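Local structure of acyl-homoserine-lactone synthase (Pseudomonas aeruginosa, 1RO5) at residues W69-T74 and H98-S103. The protein catalyses the transfer of an acyl chain from acyl carrier protein to S-adenosylmethionine, making the quorum-sensing autoinducer N-(3-oxododecanoyl)homoserine lactone. Sequence-based numbering, arbitrary orientation.
Sequences WRILDT and HIWELS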
ATOM      1  N   TRP A  69      -1.600   4.967   1.005  1.00 34.80           N
ATOM      2  CA  TRP A  69      -0.798   3.869   0.629  1.00 34.98           C
ATOM      3  C   TRP A  69       0.209   4.505  -0.300  1.00 33.99           C
ATOM      4  O   TRP A  69      -0.104   5.457  -1.023  1.00 34.25           O
ATOM      5  CB  TRP A  69      -1.666   2.972  -0.209  0.50 37.43           C
ATOM      6  CG  TRP A  69      -1.992   1.756   0.465  0.50 45.80           C
ATOM      7  CD1 TRP A  69      -1.390   0.556   0.259  0.50 55.71           C
ATOM      8  CD2 TRP A  69      -2.972   1.549   1.503  0.50 52.52           C
ATOM      9  NE1 TRP A  69      -1.924  -0.391   1.109  0.50 60.87           N
ATOM     10  CE2 TRP A  69      -2.897   0.196   1.880  0.50 57.09           C
ATOM     11  CE3 TRP A  69      -3.904   2.372   2.154  0.50 57.11           C
ATOM     12  CZ2 TRP A  69      -3.716  -0.360   2.876  0.50 61.45           C
ATOM     13  CZ3 TRP A  69      -4.731   1.828   3.141  0.50 58.28           C
ATOM     14  CH2 TRP A  69      -4.618   0.478   3.503  0.50 61.55           C
ATOM     15  N   ARG A  70       1.419   3.960  -0.339  1.00 31.84           N
ATOM     16  CA  ARG A  70       2.464   4.451  -1.242  1.00 29.03           C
ATOM     17  C   ARG A  70       2.773   3.310  -2.236  1.00 29.37           C
ATOM     18  O   ARG A  70       2.778   2.121  -1.861  1.00 32.27           O
ATOM     19  CB  ARG A  70       3.703   4.799  -0.388  1.00 28.03           C
ATOM     20  CG  ARG A  70       4.895   5.179  -1.255  1.00 24.44           C
ATOM     21  CD  ARG A  70       6.048   5.727  -0.446  1.00 27.78           C
ATOM     22  NE  ARG A  70       6.787   4.771   0.442  1.00 25.69           N
ATOM     23  CZ  ARG A  70       7.700   5.202   1.363  1.00 31.96           C
ATOM     24  NH1 ARG A  70       7.948   6.520   1.504  1.00 24.59           N
ATOM     25  NH2 ARG A  70       8.376   4.310   2.130  1.00 26.54           N
ATOM     26  N   ILE A  71       3.093   3.674  -3.455  1.00 29.82           N
ATOM     27  CA  ILE A  71       3.423   2.769  -4.493  1.00 29.37           C
ATOM     28  C   ILE A  71       4.729   3.176  -5.128  1.00 29.29           C
ATOM     29  O   ILE A  71       4.934   4.352  -5.439  1.00 27.66           O
ATOM     30  CB  ILE A  71       2.376   2.853  -5.641  1.00 32.12           C
ATOM     31  CG1 ILE A  71       1.034   2.344  -5.142  1.00 33.92           C
ATOM     32  CG2 ILE A  71       2.786   1.909  -6.777  1.00 26.68           C
ATOM     33  CD1 ILE A  71       0.154   3.449  -4.697  1.00 32.34           C
ATOM     34  N   LEU A  72       5.618   2.176  -5.356  1.00 29.07           N
ATOM     35  CA  LEU A  72       6.986   2.427  -5.887  1.00 29.97           C
ATOM     36  C   LEU A  72       7.202   1.448  -6.999  1.00 31.53           C
ATOM     37  O   LEU A  72       6.787   0.209  -6.807  1.00 30.60           O
ATOM     38  CB  LEU A  72       8.082   2.169  -4.797  1.00 27.54           C
ATOM     39  CG  LEU A  72       8.107   3.241  -3.722  1.00 29.86           C
ATOM     40  CD1 LEU A  72       9.087   2.761  -2.705  1.00 31.06           C
ATOM     41  CD2 LEU A  72       8.602   4.555  -4.349  1.00 27.11           C
ATOM     42  N   ASP A  73       7.803   1.913  -8.119  1.00 31.29           N
ATOM     43  CA  ASP A  73       8.265   1.027  -9.189  1.00 34.01           C
ATOM     44  C   ASP A  73       9.308   0.129  -8.702  1.00 34.39           C
ATOM     45  O   ASP A  73      10.207   0.550  -7.937  1.00 34.86           O
ATOM     46  CB  ASP A  73       8.873   1.828 -10.391  1.00 36.96           C
ATOM     47  CG  ASP A  73       7.906   2.907 -10.966  1.00 36.61           C
ATOM     48  OD1 ASP A  73       6.650   2.753 -11.010  1.00 40.76           O
ATOM     49  OD2 ASP A  73       8.343   3.973 -11.344  1.00 39.06           O
ATOM     50  N   THR A  74       9.313  -1.105  -9.227  1.00 35.47           N
ATOM     51  CA  THR A  74      10.366  -2.056  -8.829  1.00 34.58           C
ATOM     52  C   THR A  74      11.569  -1.966  -9.684  1.00 35.84           C
ATOM     53  O   THR A  74      12.584  -2.691  -9.454  1.00 36.78           O
ATOM     54  CB  THR A  74       9.894  -3.579  -8.887  1.00 34.19           C
ATOM     55  OG1 THR A  74       9.291  -3.791 -10.171  1.00 31.65           O
ATOM     56  CG2 THR A  74       8.752  -3.769  -7.850  1.00 34.16           C
ATOM     57  N   HIS A  98       6.291  -3.999 -14.822  1.00 42.64           N
ATOM     58  CA  HIS A  98       4.931  -4.525 -14.685  1.00 42.73           C
ATOM     59  C   HIS A  98       4.662  -4.905 -13.213  1.00 41.71           C
ATOM     60  O   HIS A  98       3.602  -5.458 -12.873  1.00 41.98           O
ATOM     61  CB  HIS A  98       4.739  -5.757 -15.628  1.00 43.21           C
ATOM     62  CG  HIS A  98       4.931  -5.426 -17.072  1.00 45.61           C
ATOM     63  ND1 HIS A  98       4.217  -4.410 -17.694  1.00 50.80           N
ATOM     64  CD2 HIS A  98       5.807  -5.898 -17.997  1.00 44.66           C
ATOM     65  CE1 HIS A  98       4.619  -4.298 -18.956  1.00 49.57           C
ATOM     66  NE2 HIS A  98       5.597  -5.170 -19.151  1.00 49.85           N
ATOM     67  N   ILE A  99       5.639  -4.639 -12.353  1.00 38.62           N
ATOM     68  CA  ILE A  99       5.433  -4.918 -10.958  1.00 37.32           C
ATOM     69  C   ILE A  99       5.751  -3.630 -10.104  1.00 37.09           C
ATOM     70  O   ILE A  99       6.789  -2.982 -10.345  1.00 37.48           O
ATOM     71  CB  ILE A  99       6.362  -6.116 -10.562  1.00 37.33           C
ATOM     72  CG1 ILE A  99       6.064  -7.354 -11.513  1.00 34.37           C
ATOM     73  CG2 ILE A  99       6.279  -6.373  -9.012  1.00 35.07           C
ATOM     74  CD1 ILE A  99       7.079  -8.543 -11.379  1.00 26.90           C
ATOM     75  N   TRP A 100       4.916  -3.354  -9.094  1.00 33.84           N
ATOM     76  CA  TRP A 100       5.049  -2.242  -8.210  1.00 32.95           C
ATOM     77  C   TRP A 100       5.044  -2.764  -6.808  1.00 32.91           C
ATOM     78  O   TRP A 100       4.522  -3.831  -6.511  1.00 35.06           O
ATOM     79  CB  TRP A 100       3.823  -1.305  -8.397  1.00 33.18           C
ATOM     80  CG  TRP A 100       3.796  -0.427  -9.598  1.00 31.12           C
ATOM     81  CD1 TRP A 100       4.813  -0.152 -10.445  1.00 34.98           C
ATOM     82  CD2 TRP A 100       2.668   0.310 -10.086  1.00 35.02           C
ATOM     83  NE1 TRP A 100       4.408   0.765 -11.398  1.00 36.58           N
ATOM     84  CE2 TRP A 100       3.087   1.033 -11.205  1.00 35.26           C
ATOM     85  CE3 TRP A 100       1.337   0.406  -9.693  1.00 37.15           C
ATOM     86  CZ2 TRP A 100       2.252   1.851 -11.904  1.00 38.28           C
ATOM     87  CZ3 TRP A 100       0.522   1.211 -10.366  1.00 44.03           C
ATOM     88  CH2 TRP A 100       0.981   1.945 -11.469  1.00 37.67           C
ATOM     89  N   GLU A 101       5.579  -1.982  -5.921  1.00 32.70           N
ATOM     90  CA  GLU A 101       5.579  -2.259  -4.529  1.00 33.32           C
ATOM     91  C   GLU A 101       4.661  -1.323  -3.779  1.00 31.96           C
ATOM     92  O   GLU A 101       4.563  -0.114  -4.127  1.00 28.90           O
ATOM     93  CB  GLU A 101       6.998  -2.052  -3.944  1.00 33.55           C
ATOM     94  CG  GLU A 101       6.944  -2.459  -2.467  1.00 35.80           C
ATOM     95  CD  GLU A 101       8.045  -1.905  -1.552  1.00 32.69           C
ATOM     96  OE1 GLU A 101       8.458  -0.752  -1.694  1.00 32.62           O
ATOM     97  OE2 GLU A 101       8.402  -2.613  -0.651  1.00 29.93           O
ATOM     98  N   LEU A 102       3.914  -1.894  -2.819  1.00 31.93           N
ATOM     99  CA  LEU A 102       3.102  -1.118  -1.915  1.00 30.42           C
ATOM    100  C   LEU A 102       3.848  -1.032  -0.579  1.00 31.25           C
ATOM    101  O   LEU A 102       4.465  -2.037  -0.105  1.00 27.80           O
ATOM    102  CB  LEU A 102       1.756  -1.764  -1.668  1.00 31.56           C
ATOM    103  CG  LEU A 102       0.954  -2.223  -2.868  1.00 36.99           C
ATOM    104  CD1 LEU A 102      -0.279  -2.829  -2.350  1.00 37.21           C
ATOM    105  CD2 LEU A 102       0.671  -0.979  -3.748  1.00 38.02           C
ATOM    106  N   SER A 103       3.660   0.118   0.103  1.00 30.74           N
ATOM    107  CA  SER A 103       4.267   0.329   1.385  1.00 29.85           C
ATOM    108  C   SER A 103       3.547   1.343   2.192  1.00 30.30           C
ATOM    109  O   SER A 103       2.712   2.057   1.673  1.00 33.14           O
ATOM    110  CB  SER A 103       5.773   0.707   1.200  1.00 29.26           C
ATOM    111  OG  SER A 103       5.965   1.943   0.553  1.00 27.16           O
TER
HETATM  112  O   HOH W   1       8.288  -0.944 -11.897  1.00 31.91           O
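Ser103 and Arg70 face each other as a hydrogen-bonded antiparallel pair in the central sheet of the alpha-beta-alpha sandwich, where strands 64-73 and 99-107 run side by side in the acetyltransferase-like core. Two backbone bonds join them, Arg70 N to Ser103 O at 3.1 Å and Ser103 N to Arg70 O. A third is made by side chains: Arg70 NE donates almost straight (166°) to Ser103 OG, 2.9 Å away at the edge of the guanidinium and in its plane. A short hydroxyl suits this place because it offers NE an acceptor close to the strand. The arginine bends at chi3 (69°), and its NH1 goes on to salt bridges with Asp47 and Asp50, so that the guanidinium is gripped by both strand and carboxylates, which probably stabilise its positive charge.

Two residues along, Glu101 pairs with Leu72 on the same face of the sheet. Its backbone N reaches Leu72 O at 2.7 Å, and Leu72 N returns a bond to Glu101 O. With CG anti to the backbone N (chi1 -176°) and the chain extended, the buried carboxylate lies alongside Leu72, whose CD1 is 3.7 Å from OE1. The long chain suits the place because it carries OE1 to the backbone N-H of Met79 and OE2, weakly, to that of Leu80, which pays for burying an acid beside a leucine.

On the reverse face, under helix 118-133, Ile71 lies beside Leu102, and both side chains touch Leu128. Further along, the broad indole of Trp100 packs against Ile71 and Ser132 of the helix, with Tyr55 meeting its ring. At the strand end, water 1 links Thr74 N to Ile99 O. Over one face of the Trp100 indole, offset toward the rim, sits the branch methyl of Ile71, its CG2 3.6 Å from Trp100 CE3.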